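Local coordinates for protein phenazine-1-carboxylate N-methyltransferase (Pseudomonas aeruginosa, PDB 2IP2) that transfers a methyl group from S-adenosyl-L-methionine to phenazine-1-carboxylate, giving 5-methyl-phenazine-1-carboxylate on the pathway to the virulence pigment pyocyanine, at residues 164-169 and 236-241; 180-185 and 208-213. One frame throughout, in Å; residues are numbered along the deposited sequence. Where two conformers were deposited one is given.

Contact 1 (164-169 and 236-241); sequences LDFRGR and IYLLSR
Asp165, whose backbone O lies near Ile236 CD1, has a carboxylate oxygen, OD1, gripped by Arg167 twice: by the backbone N at 3.0 Å, which makes an Asx turn, and by NE from the opposite face of the carboxylate plane. The loop so tied joins helix 154-163 to strand 170-174, the first strand of the Rossmann-like methyltransferase sheet, and lies beside the start of neighbouring strand 236-240. Arg167 holds the carboxylate side-on with a nitrogen for each oxygen, NH2 reaching OD2 at 2.8 Å from above its plane. A longer salt bridge, Arg169 NH1 to Asp165 OD1 at 3.3 Å, adds a second positive charge, which would be expected to keep Asp165 ionised. In the same loop a type II turn runs from Phe166 to Arg169, closed by Arg169 N donating to Phe166 O, with Gly168 at positive phi.

Between 164-169 and 236-241 no hydrogen bond forms; apolar side chains carry the contact. The Phe166 ring takes Ile236 CD1 over one face in a CH-pi contact, the methyl 3.9 Å from the ring centroid and displaced toward the rim, nearest CE2 at 3.6 Å. Ile236 sets its CG1 branch anti to the carbonyl carbon (chi1 -62°); CD1 meets the ring face, and CG2 touches both Phe166 CE2 and, more loosely, Leu164 CD1. Ile185 of helix 180-188 and Ile160 of helix 154-163 also pack on Phe166, so the ring is packed between two helices and strand 236-240. At the ring's edge, near its plane, Phe166 CZ meets Leu238 CD2 at 4.3 Å.

Contact 2 (180-185 and 208-213); sequences ELTKAI and DNLSSL
Asn209 extends its side chain with CG opposite the backbone N (chi1 -168°), while Glu180, whose side chain sets out away from the 208-213 segment, folds back through a bend at chi2 (-68°); together these torsions bring amide and carboxylate within bonding range. Asn209 ND2 donates to Glu180 OE2 at 2.7 Å with an N-H...O angle of 157°. The acceptor lies close to the amide plane, yet the donor stands above the carboxylate plane. The contact links two helices from successive beta-alpha-beta units of the Rossmann-like domain, 180-188 and the 204-209/211-215 pair, which is broken at Leu210.

Lys183 bends at chi3 and chi4 to cross Asn209 at roughly a right angle, and its NZ makes a weak hydrogen bond of 3.3 Å to Asn209 O, the carbonyl of the last residue of helix 204-209. Nearer the backbone, Lys183 CB rests on Leu210 CD2 at 3.8 Å. In the conformer described, one of two deposited, Leu213 CD1 also approaches Lys183. Thr182 adds a looser methyl contact with Leu210, its hydroxyl being bonded to Asp173.

Asn209 ND2 also donates to Ser178 O and Glu180 OE1 accepts from Asn154, so ND2 has a second acceptor, and the other carboxylate oxygen has its own donor. The lysine charge would probably be favourable beside the carbonyl end of short helix 204-209, though its hydrogen bond is weak.

Overall arrangement
Both contacts lie in the Rossmann-like S-adenosyl-L-methionine-binding domain, their centres 14 Å apart, on one side of the chain's centre. Along the chain the order is 164-169, 180-185, 208-213, 236-241, so contact 2 falls between the two segments of contact 1. Helix 180-188 joins them: its Ile185 packs on both Phe166 and Leu238 (CD1 to Leu238 CD1, 3.4 Å), and Leu181 lies against Ser240. This helix packs on the sheet through strand 236-240 and is flanked by the helices at 208-213. Arg241, the last residue of 236-241 and predicted to bind S-adenosyl-L-methionine, has its side chain about 7 Å from that of Glu180 in contact 2.

Contact 1 (164-169 and 236-241)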
loop_
_atom_site.group_PDB
_atom_site.type_symbol
_atom_site.label_atom_id
_atom_site.label_comp_id
_atom_site.label_asym_id
_atom_site.label_seq_id
_atom_site.Cartn_x
_atom_site.Cartn_y
_atom_site.Cartn_z
ATOM N N LEU A 164 -2.501 -32.999 10.955
ATOM C CA LEU A 164 -2.068 -34.358 10.694
ATOM C C LEU A 164 -1.578 -34.967 11.986
ATOM O O LEU A 164 -1.048 -34.266 12.843
ATOM C CB LEU A 164 -0.944 -34.399 9.632
ATOM C CG LEU A 164 -1.084 -33.626 8.302
ATOM C CD1 LEU A 164 -0.037 -34.063 7.308
ATOM C CD2 LEU A 164 -2.413 -33.834 7.642
ATOM N N ASP A 165 -1.732 -36.284 12.120
ATOM C CA ASP A 165 -1.289 -36.960 13.307
ATOM C C ASP A 165 0.147 -37.496 13.102
ATOM O O ASP A 165 0.369 -38.414 12.336
ATOM C CB ASP A 165 -2.312 -38.089 13.645
ATOM C CG ASP A 165 -2.108 -38.718 15.045
ATOM O OD1 ASP A 165 -1.103 -38.459 15.759
ATOM O OD2 ASP A 165 -3.001 -39.521 15.428
ATOM N N PHE A 166 1.129 -36.904 13.769
ATOM C CA PHE A 166 2.495 -37.414 13.696
ATOM C C PHE A 166 2.846 -38.334 14.862
ATOM O O PHE A 166 3.973 -38.822 14.940
ATOM C CB PHE A 166 3.512 -36.272 13.604
ATOM C CG PHE A 166 3.479 -35.562 12.299
ATOM C CD1 PHE A 166 2.527 -34.567 12.072
ATOM C CD2 PHE A 166 4.424 -35.850 11.307
ATOM C CE1 PHE A 166 2.481 -33.877 10.850
ATOM C CE2 PHE A 166 4.405 -35.164 10.084
ATOM C CZ PHE A 166 3.440 -34.165 9.855
ATOM N N ARG A 167 1.897 -38.550 15.787
ATOM C CA ARG A 167 2.177 -39.425 16.938
ATOM C C ARG A 167 2.532 -40.820 16.423
ATOM O O ARG A 167 1.784 -41.443 15.638
ATOM C CB ARG A 167 0.999 -39.516 17.927
ATOM C CG ARG A 167 0.861 -38.346 18.885
ATOM C CD ARG A 167 -0.457 -38.361 19.675
ATOM N NE ARG A 167 -1.584 -38.551 18.749
ATOM C CZ ARG A 167 -2.770 -39.067 19.067
ATOM N NH1 ARG A 167 -3.029 -39.457 20.318
ATOM N NH2 ARG A 167 -3.698 -39.190 18.119
ATOM N N GLY A 168 3.714 -41.267 16.821
ATOM C CA GLY A 168 4.157 -42.614 16.503
ATOM C C GLY A 168 4.750 -42.680 15.123
ATOM O O GLY A 168 5.451 -43.632 14.830
ATOM N N ARG A 169 4.502 -41.667 14.287
ATOM C CA ARG A 169 4.815 -41.782 12.866
ATOM C C ARG A 169 6.177 -41.210 12.450
ATOM O O ARG A 169 6.822 -40.488 13.202
ATOM C CB ARG A 169 3.661 -41.261 11.988
ATOM C CG ARG A 169 2.343 -42.073 12.146
ATOM C CD ARG A 169 1.141 -41.259 11.668
ATOM N NE ARG A 169 -0.167 -41.866 11.968
ATOM C CZ ARG A 169 -0.767 -41.863 13.169
ATOM N NH1 ARG A 169 -0.199 -41.297 14.235
ATOM N NH2 ARG A 169 -1.947 -42.448 13.314
ATOM N N ILE A 236 4.825 -40.092 6.303
ATOM C CA ILE A 236 4.396 -38.790 5.754
ATOM C C ILE A 236 5.594 -38.146 5.002
ATOM O O ILE A 236 6.672 -37.959 5.602
ATOM C CB ILE A 236 3.896 -37.856 6.880
ATOM C CG1 ILE A 236 2.669 -38.456 7.572
ATOM C CG2 ILE A 236 3.553 -36.468 6.285
ATOM C CD1 ILE A 236 2.369 -37.900 8.954
ATOM N N TYR A 237 5.396 -37.828 3.722
ATOM C CA TYR A 237 6.407 -37.151 2.860
ATOM C C TYR A 237 5.921 -35.722 2.626
ATOM O O TYR A 237 4.931 -35.507 1.940
ATOM C CB TYR A 237 6.569 -37.864 1.514
ATOM C CG TYR A 237 7.401 -39.126 1.732
ATOM C CD1 TYR A 237 6.857 -40.234 2.406
ATOM C CD2 TYR A 237 8.732 -39.180 1.294
ATOM C CE1 TYR A 237 7.666 -41.372 2.638
ATOM C CE2 TYR A 237 9.522 -40.312 1.514
ATOM C CZ TYR A 237 8.975 -41.396 2.190
ATOM O OH TYR A 237 9.783 -42.509 2.442
ATOM N N LEU A 238 6.657 -34.776 3.198
ATOM C CA LEU A 238 6.289 -33.340 3.168
ATOM C C LEU A 238 7.053 -32.724 2.027
ATOM O O LEU A 238 8.291 -32.831 1.977
ATOM C CB LEU A 238 6.761 -32.732 4.477
ATOM C CG LEU A 238 6.165 -33.354 5.730
ATOM C CD1 LEU A 238 7.109 -33.062 6.907
ATOM C CD2 LEU A 238 4.700 -32.985 5.936
ATOM N N LEU A 239 6.319 -32.078 1.108
ATOM C CA LEU A 239 6.835 -31.396 -0.063
ATOM C C LEU A 239 6.441 -29.915 0.089
ATOM O O LEU A 239 5.383 -29.519 -0.367
ATOM C CB LEU A 239 6.185 -31.987 -1.362
ATOM C CG LEU A 239 6.900 -33.192 -2.001
ATOM C CD1 LEU A 239 7.224 -34.286 -0.972
ATOM C CD2 LEU A 239 6.097 -33.776 -3.207
ATOM N N SER A 240 7.267 -29.144 0.808
ATOM C CA SER A 240 6.892 -27.778 1.196
ATOM C C SER A 240 7.632 -26.837 0.293
ATOM O O SER A 240 8.880 -26.835 0.261
ATOM C CB SER A 240 7.251 -27.515 2.665
ATOM O OG SER A 240 7.084 -26.145 3.052
ATOM N N ARG A 241 6.874 -26.051 -0.459
ATOM C CA ARG A 241 7.460 -25.069 -1.359
ATOM C C ARG A 241 8.552 -25.693 -2.228
ATOM O O ARG A 241 9.610 -25.106 -2.391
ATOM C CB ARG A 241 8.043 -23.898 -0.550
ATOM C CG ARG A 241 7.014 -23.150 0.228
ATOM C CD ARG A 241 7.493 -21.726 0.567
ATOM N NE ARG A 241 7.910 -21.571 1.970
ATOM C CZ ARG A 241 7.064 -21.463 3.000
ATOM N NH1 ARG A 241 5.748 -21.513 2.790
ATOM N NH2 ARG A 241 7.526 -21.307 4.248
#

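Contact 2 (180-185 and 208-213)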
loop_
_atom_site.group_PDB
_atom_site.type_symbol
_atom_site.label_atom_id
_atom_site.label_comp_id
_atom_site.label_asym_id
_atom_site.label_seq_id
_atom_site.Cartn_x
_atom_site.Cartn_y
_atom_site.Cartn_z
ATOM N N GLU A 180 12.622 -25.383 9.195
ATOM C CA GLU A 180 11.567 -24.889 10.097
ATOM C C GLU A 180 10.360 -25.811 10.209
ATOM O O GLU A 180 9.764 -25.911 11.275
ATOM C CB GLU A 180 11.117 -23.468 9.697
ATOM C CG GLU A 180 12.234 -22.416 9.940
ATOM C CD GLU A 180 12.546 -22.198 11.445
ATOM O OE1 GLU A 180 11.606 -22.061 12.252
ATOM O OE2 GLU A 180 13.725 -22.094 11.814
ATOM N N LEU A 181 9.992 -26.459 9.103
ATOM C CA LEU A 181 8.842 -27.380 9.108
ATOM C C LEU A 181 9.102 -28.599 9.989
ATOM O O LEU A 181 8.282 -28.961 10.871
ATOM C CB LEU A 181 8.478 -27.806 7.677
ATOM C CG LEU A 181 7.363 -28.833 7.485
ATOM C CD1 LEU A 181 6.064 -28.505 8.297
ATOM C CD2 LEU A 181 7.057 -29.033 5.975
ATOM N N THR A 182 10.272 -29.192 9.800
ATOM C CA THR A 182 10.700 -30.306 10.655
ATOM C C THR A 182 10.694 -29.874 12.134
ATOM O O THR A 182 10.160 -30.584 12.995
ATOM C CB THR A 182 12.097 -30.782 10.223
ATOM O OG1 THR A 182 11.979 -31.423 8.936
ATOM C CG2 THR A 182 12.675 -31.787 11.217
ATOM N N LYS A 183 11.245 -28.694 12.418
ATOM C CA LYS A 183 11.294 -28.241 13.800
ATOM C C LYS A 183 9.894 -27.997 14.391
ATOM O O LYS A 183 9.638 -28.425 15.507
ATOM C CB LYS A 183 12.186 -27.008 13.921
ATOM C CG LYS A 183 12.009 -26.231 15.205
ATOM C CD LYS A 183 12.542 -24.838 14.983
ATOM C CE LYS A 183 14.051 -24.877 14.819
ATOM N NZ LYS A 183 14.719 -24.494 16.112
ATOM N N ALA A 184 8.997 -27.335 13.639
ATOM C CA ALA A 184 7.591 -27.169 14.030
ATOM C C ALA A 184 6.951 -28.541 14.359
ATOM O O ALA A 184 6.295 -28.720 15.422
ATOM C CB ALA A 184 6.796 -26.441 12.924
ATOM N N ILE A 185 7.215 -29.542 13.532
ATOM C CA ILE A 185 6.592 -30.844 13.769
ATOM C C ILE A 185 7.095 -31.472 15.085
ATOM O O ILE A 185 6.286 -31.910 15.929
ATOM C CB ILE A 185 6.765 -31.845 12.588
ATOM C CG1 ILE A 185 6.007 -31.359 11.348
ATOM C CG2 ILE A 185 6.316 -33.261 13.021
ATOM C CD1 ILE A 185 6.644 -31.852 10.018
ATOM N N ASP A 208 22.818 -26.418 12.046
ATOM C CA ASP A 208 22.825 -25.412 13.092
ATOM C C ASP A 208 21.430 -25.150 13.685
ATOM O O ASP A 208 21.242 -25.186 14.923
ATOM C CB ASP A 208 23.386 -24.114 12.505
ATOM C CG ASP A 208 23.752 -23.112 13.559
ATOM O OD1 ASP A 208 22.869 -22.305 13.975
ATOM O OD2 ASP A 208 24.958 -23.115 13.951
ATOM N N ASN A 209 20.451 -24.913 12.799
ATOM C CA ASN A 209 19.104 -24.541 13.230
ATOM C C ASN A 209 18.429 -25.648 14.030
ATOM O O ASN A 209 17.623 -25.390 14.930
ATOM C CB ASN A 209 18.242 -24.154 12.010
ATOM C CG ASN A 209 16.922 -23.489 12.411
ATOM O OD1 ASN A 209 16.856 -22.760 13.404
ATOM N ND2 ASN A 209 15.856 -23.729 11.624
ATOM N N LEU A 210 18.788 -26.882 13.699
ATOM C CA LEU A 210 18.255 -28.084 14.295
ATOM C C LEU A 210 19.237 -28.763 15.247
ATOM O O LEU A 210 19.054 -29.945 15.535
ATOM C CB LEU A 210 17.916 -29.123 13.188
ATOM C CG LEU A 210 16.791 -28.781 12.175
ATOM C CD1 LEU A 210 16.675 -29.918 11.235
ATOM C CD2 LEU A 210 15.426 -28.539 12.808
ATOM N N SER A 211 20.242 -28.039 15.750
ATOM C CA SER A 211 21.256 -28.687 16.577
ATOM C C SER A 211 20.677 -29.503 17.736
ATOM O O SER A 211 21.075 -30.661 17.942
ATOM C CB SER A 211 22.336 -27.703 17.059
ATOM O OG SER A 211 21.809 -26.540 17.670
ATOM N N SER A 212 19.742 -28.915 18.482
ATOM C CA SER A 212 19.204 -29.566 19.660
ATOM C C SER A 212 18.559 -30.874 19.279
ATOM O O SER A 212 18.833 -31.910 19.888
ATOM C CB SER A 212 18.183 -28.682 20.379
ATOM O OG SER A 212 18.868 -27.648 21.058
ATOM N N LEU A 213 17.716 -30.823 18.239
ATOM C CA LEU A 213 16.889 -31.971 17.877
ATOM C C LEU A 213 17.764 -33.067 17.303
ATOM O O LEU A 213 17.515 -34.225 17.551
ATOM C CB LEU A 213 15.825 -31.545 16.849
ATOM C CG LEU A 213 14.620 -30.737 17.344
ATOM C CD1 LEU A 213 13.848 -30.076 16.146
ATOM C CD2 LEU A 213 13.687 -31.580 18.213
#